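Local coordinates for M32 carboxypeptidase (Pyrococcus furiosus, PDB 1KA2), which removes amino acids one at a time from the C-terminus of peptides as a cobalt-dependent metallocarboxypeptidase of broad specificity, at residues 217-222 against 262-267; 147-152 against 157-162. All coordinates share one frame; numbering follows the deposited sequence.

Contact 1: 217-222 against 262-267; sequences LWILQK and RTILST
Ile-219, whose outer end meets Ile-264 across the contact, also borders the one aromatic ring of the two segments: its CG1 lies in plane at the edge of the Trp-218 indole. Lys-222, one helical turn on, lays its CG 3.6 Å above one face of that ring, displaced toward the rim. The indole and Lys-222 stay on their own helix; what meets segment 262-267 is aliphatic. Ile-219 CD1 reaches Ile-264 CG2 at 4.0 Å, and the two side chains cross at about a right angle. Ile-264 offers this methyl because CG2 is anti to the backbone N, leaving CG1 beside it (chi1 -72°). Helix 209-223 here lies against helix 261-278, the helix that bears the HEXXH metal-binding motif, and Thr-267 stands two residues before its first histidine, with a side chain about 6 Å from that of Glu-270. Thr-267 uses its two branches differently. Its methyl CG2 nestles into the isopropyl fork of Leu-220, 3.8 Å from CD1 and 4.0 Å from CD2 of that leucine. Its OG1 turns back to donate to Thr-263 O at 2.6 Å, with a C=O...OG1 angle of 155°, while Thr-267 N approaches the same oxygen from the other face of the carbonyl plane. A serine here would probably leave the Leu-220 fork without the methyl that fills it. Phe-315 and Ile-319 of helix 313-326 also touch Ile-219.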
# COMPACT_ATOMS: atom_id res chain seq x y z
N LEU A 217 15.38 -8.39 14.38
CA LEU A 217 14.09 -8.63 15.03
C LEU A 217 14.23 -8.59 16.56
O LEU A 217 13.42 -7.97 17.25
CB LEU A 217 13.53 -10.00 14.62
CG LEU A 217 12.00 -10.20 14.59
CD1 LEU A 217 11.68 -11.68 14.89
CD2 LEU A 217 11.32 -9.30 15.62
N TRP A 218 15.25 -9.27 17.06
CA TRP A 218 15.51 -9.33 18.50
C TRP A 218 15.77 -7.95 19.07
O TRP A 218 15.29 -7.62 20.16
CB TRP A 218 16.72 -10.22 18.78
CG TRP A 218 16.98 -10.49 20.24
CD1 TRP A 218 16.45 -11.50 20.99
CD2 TRP A 218 17.87 -9.77 21.10
NE1 TRP A 218 16.97 -11.46 22.26
CE2 TRP A 218 17.84 -10.41 22.36
CE3 TRP A 218 18.69 -8.64 20.93
CZ2 TRP A 218 18.60 -9.97 23.45
CZ3 TRP A 218 19.45 -8.20 22.01
CH2 TRP A 218 19.40 -8.87 23.26
N ILE A 219 16.54 -7.14 18.36
CA ILE A 219 16.85 -5.81 18.83
C ILE A 219 15.59 -4.95 18.86
O ILE A 219 15.33 -4.23 19.83
CB ILE A 219 17.92 -5.13 17.96
CG1 ILE A 219 19.25 -5.87 18.12
CG2 ILE A 219 18.07 -3.65 18.34
CD1 ILE A 219 20.40 -5.29 17.32
N LEU A 220 14.78 -5.02 17.81
CA LEU A 220 13.57 -4.21 17.79
C LEU A 220 12.60 -4.59 18.93
O LEU A 220 11.94 -3.72 19.48
CB LEU A 220 12.89 -4.30 16.43
CG LEU A 220 13.63 -3.53 15.32
CD1 LEU A 220 12.90 -3.70 14.00
CD2 LEU A 220 13.74 -2.05 15.68
N GLN A 221 12.53 -5.87 19.28
CA GLN A 221 11.65 -6.28 20.38
C GLN A 221 12.26 -5.80 21.70
O GLN A 221 11.53 -5.48 22.64
CB GLN A 221 11.49 -7.80 20.40
CG GLN A 221 11.19 -8.40 19.04
CD GLN A 221 10.93 -9.90 19.08
OE1 GLN A 221 9.79 -10.34 18.97
NE2 GLN A 221 11.98 -10.70 19.24
N LYS A 222 13.58 -5.72 21.76
CA LYS A 222 14.23 -5.23 22.96
C LYS A 222 13.94 -3.75 23.14
O LYS A 222 13.87 -3.26 24.27
CB LYS A 222 15.74 -5.47 22.90
CG LYS A 222 16.12 -6.90 23.22
CD LYS A 222 15.59 -7.29 24.59
CE LYS A 222 15.74 -8.78 24.83
NZ LYS A 222 15.17 -9.19 26.15
N ARG A 262 26.11 -2.66 9.19
CA ARG A 262 25.22 -1.85 8.37
C ARG A 262 23.73 -2.04 8.63
O ARG A 262 23.01 -1.09 8.93
CB ARG A 262 25.48 -2.12 6.89
CG ARG A 262 26.84 -1.70 6.38
CD ARG A 262 27.04 -2.29 4.99
NE ARG A 262 28.37 -2.04 4.46
CZ ARG A 262 28.77 -0.87 3.97
NH1 ARG A 262 27.93 0.16 3.95
NH2 ARG A 262 30.01 -0.73 3.51
N THR A 263 23.26 -3.27 8.49
CA THR A 263 21.85 -3.53 8.68
C THR A 263 21.42 -3.25 10.11
O THR A 263 20.31 -2.77 10.34
CB THR A 263 21.48 -4.98 8.27
OG1 THR A 263 20.06 -5.13 8.31
CG2 THR A 263 22.13 -6.00 9.22
N ILE A 264 22.29 -3.54 11.06
CA ILE A 264 21.96 -3.30 12.47
C ILE A 264 21.78 -1.82 12.80
O ILE A 264 20.70 -1.42 13.24
CB ILE A 264 23.05 -3.87 13.43
CG1 ILE A 264 23.00 -5.40 13.44
CG2 ILE A 264 22.85 -3.29 14.84
CD1 ILE A 264 23.96 -6.04 14.44
N LEU A 265 22.82 -1.03 12.59
CA LEU A 265 22.73 0.40 12.92
C LEU A 265 21.70 1.11 12.07
O LEU A 265 21.08 2.08 12.52
CB LEU A 265 24.10 1.06 12.77
CG LEU A 265 25.08 0.63 13.87
CD1 LEU A 265 26.48 1.10 13.54
CD2 LEU A 265 24.61 1.18 15.21
N SER A 266 21.53 0.64 10.85
CA SER A 266 20.55 1.21 9.94
C SER A 266 19.14 0.99 10.48
O SER A 266 18.30 1.89 10.43
CB SER A 266 20.69 0.56 8.56
OG SER A 266 19.57 0.88 7.78
N THR A 267 18.89 -0.21 11.01
CA THR A 267 17.57 -0.52 11.56
C THR A 267 17.33 0.35 12.80
O THR A 267 16.24 0.92 12.99
CB THR A 267 17.47 -2.02 11.96
OG1 THR A 267 17.75 -2.84 10.81
CG2 THR A 267 16.07 -2.35 12.45

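Contact 2: 147-152 against 157-162; sequences EYLGYE and DALLDL
Ala-158 presses its single methyl into the chain just where helix 132-149 ends. Ala-158 CB lies 3.4 Å from Gly-150 O and 3.9 Å from Leu-149 CB, and Tyr-151 CB approaches it at 4.1 Å, so that three successive residues of segment 147-152 meet on one small side chain. The Tyr-151 ring passes this methyl obliquely. With CG set between the backbone N and the carbonyl carbon (chi1 53°), the ring swings back beside the preceding helix, and its hydroxyl donates to Glu-147 OE1. The carboxylate carbon of Glu-147 lies in the ring plane at its edge; the modelled bond is very short, and its exact length is doubtful.

Leu-149 reaches further along the second helix. Its CD2 comes to 3.8 Å from Ala-158 O, and the same methyl lies at the limit of contact with Leu-159 CD2 and Leu-162 CG, each 4.5 Å away. The second torsion of Leu-149 is nearly eclipsed (chi2 6°), which suggests some strain in this conformation. Phe-100 adds a contact to this leucine from a neighbouring loop.

Tyr-151 CB also touches Asp-157 CB, but the Asp-157 carboxylate is engaged by backbone N-H groups: OD2 takes one from Glu-154 and OD1 one from Thr-169, the latter at the start of helix 169-192. These bonds may help it tolerate the acidic Glu-152 nearby.

Gly-150 makes the change of direction possible. It leaves helical geometry with positive phi (99°), and at its backbone angles a beta carbon would be jammed against the carbonyl oxygen of Leu-149. A helix stopped at glycine, with an alanine of the next helix folded back against the stop, forms a short connection between two consecutive helices, helix 132-149 and helix 155-163, of the mostly helical M32 fold.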
# COMPACT_ATOMS: atom_id res chain seq x y z
N GLU A 147 14.50 33.48 -4.83
CA GLU A 147 13.84 34.76 -5.08
C GLU A 147 12.32 34.64 -4.92
O GLU A 147 11.67 35.56 -4.44
CB GLU A 147 14.18 35.29 -6.48
CG GLU A 147 15.67 35.53 -6.71
CD GLU A 147 16.25 36.53 -5.73
OE1 GLU A 147 17.47 36.46 -5.46
OE2 GLU A 147 15.49 37.38 -5.22
N TYR A 148 11.75 33.50 -5.32
CA TYR A 148 10.31 33.29 -5.19
C TYR A 148 9.93 33.18 -3.72
O TYR A 148 8.88 33.68 -3.30
CB TYR A 148 9.88 32.03 -5.95
CG TYR A 148 9.75 32.22 -7.44
CD1 TYR A 148 10.33 31.30 -8.33
CD2 TYR A 148 9.02 33.29 -7.98
CE1 TYR A 148 10.18 31.44 -9.71
CE2 TYR A 148 8.87 33.44 -9.36
CZ TYR A 148 9.45 32.51 -10.22
OH TYR A 148 9.31 32.65 -11.58
N LEU A 149 10.77 32.51 -2.95
CA LEU A 149 10.54 32.31 -1.52
C LEU A 149 10.74 33.60 -0.72
O LEU A 149 9.93 33.93 0.15
CB LEU A 149 11.47 31.23 -0.97
CG LEU A 149 11.15 29.73 -1.06
CD1 LEU A 149 9.91 29.48 -1.89
CD2 LEU A 149 12.35 29.01 -1.65
N GLY A 150 11.81 34.32 -1.03
CA GLY A 150 12.11 35.56 -0.32
C GLY A 150 13.14 35.28 0.75
O GLY A 150 13.22 34.15 1.24
N TYR A 151 13.93 36.28 1.12
CA TYR A 151 14.97 36.11 2.14
C TYR A 151 15.54 37.45 2.60
O TYR A 151 15.62 38.39 1.82
CB TYR A 151 16.10 35.25 1.56
CG TYR A 151 16.62 35.79 0.24
CD1 TYR A 151 17.63 36.75 0.21
CD2 TYR A 151 16.07 35.35 -0.97
CE1 TYR A 151 18.08 37.28 -1.01
CE2 TYR A 151 16.51 35.87 -2.19
CZ TYR A 151 17.52 36.83 -2.20
OH TYR A 151 17.96 37.36 -3.40
N GLU A 152 15.95 37.53 3.86
CA GLU A 152 16.51 38.78 4.37
C GLU A 152 17.97 38.97 3.99
O GLU A 152 18.30 39.85 3.19
CB GLU A 152 16.34 38.85 5.90
CG GLU A 152 17.48 38.24 6.72
CD GLU A 152 17.00 37.32 7.83
OE1 GLU A 152 15.77 37.17 8.02
OE2 GLU A 152 17.87 36.72 8.51
N ASP A 157 19.45 31.43 2.37
CA ASP A 157 18.66 31.32 3.59
C ASP A 157 17.29 30.76 3.22
O ASP A 157 16.69 30.02 3.99
CB ASP A 157 18.44 32.69 4.26
CG ASP A 157 19.72 33.31 4.76
OD1 ASP A 157 20.53 32.61 5.39
OD2 ASP A 157 19.90 34.52 4.53
N ALA A 158 16.81 31.15 2.04
CA ALA A 158 15.51 30.72 1.54
C ALA A 158 15.45 29.22 1.25
O ALA A 158 14.42 28.59 1.46
CB ALA A 158 15.14 31.52 0.29
N LEU A 159 16.54 28.65 0.76
CA LEU A 159 16.57 27.22 0.46
C LEU A 159 16.69 26.43 1.76
O LEU A 159 16.03 25.41 1.96
CB LEU A 159 17.75 26.91 -0.47
CG LEU A 159 17.70 27.69 -1.79
CD1 LEU A 159 18.92 27.37 -2.64
CD2 LEU A 159 16.42 27.33 -2.54
N LEU A 160 17.52 26.95 2.66
CA LEU A 160 17.76 26.35 3.96
C LEU A 160 16.44 26.31 4.73
O LEU A 160 16.07 25.28 5.31
CB LEU A 160 18.80 27.19 4.70
CG LEU A 160 20.03 26.57 5.36
CD1 LEU A 160 20.53 25.35 4.59
CD2 LEU A 160 21.11 27.65 5.46
N ASP A 161 15.72 27.43 4.72
CA ASP A 161 14.44 27.56 5.43
C ASP A 161 13.39 26.65 4.82
O ASP A 161 12.39 26.32 5.47
CB ASP A 161 13.92 28.99 5.35
CG ASP A 161 12.56 29.15 6.03
OD1 ASP A 161 12.52 29.22 7.27
OD2 ASP A 161 11.53 29.17 5.32
N LEU A 162 13.62 26.26 3.57
CA LEU A 162 12.72 25.38 2.85
C LEU A 162 12.77 23.98 3.46
O LEU A 162 11.75 23.31 3.58
CB LEU A 162 13.13 25.28 1.37
CG LEU A 162 12.06 25.02 0.30
CD1 LEU A 162 12.74 24.43 -0.94
CD2 LEU A 162 11.00 24.08 0.82

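In the fold
Followed from the N terminus, the chain reaches contact 2 first. There the end of helix 132-149 meets helix 155-163 across a connection of only a few residues, a local closure that is complete before helix 169-192 begins. Contact 1 comes later and spans more: between helix 209-223 and helix 261-278 the chain forms the three strands 231-235, 241-243 and 248-253, so this pairing closes a loop holding the small mixed sheet. The two closures follow in series, neither nesting nor crossing. The centres of contact 1 and contact 2 are about 38 Å apart, on opposite sides of the chain's centre. Of the two, only contact 1 includes part of the metal-binding helix.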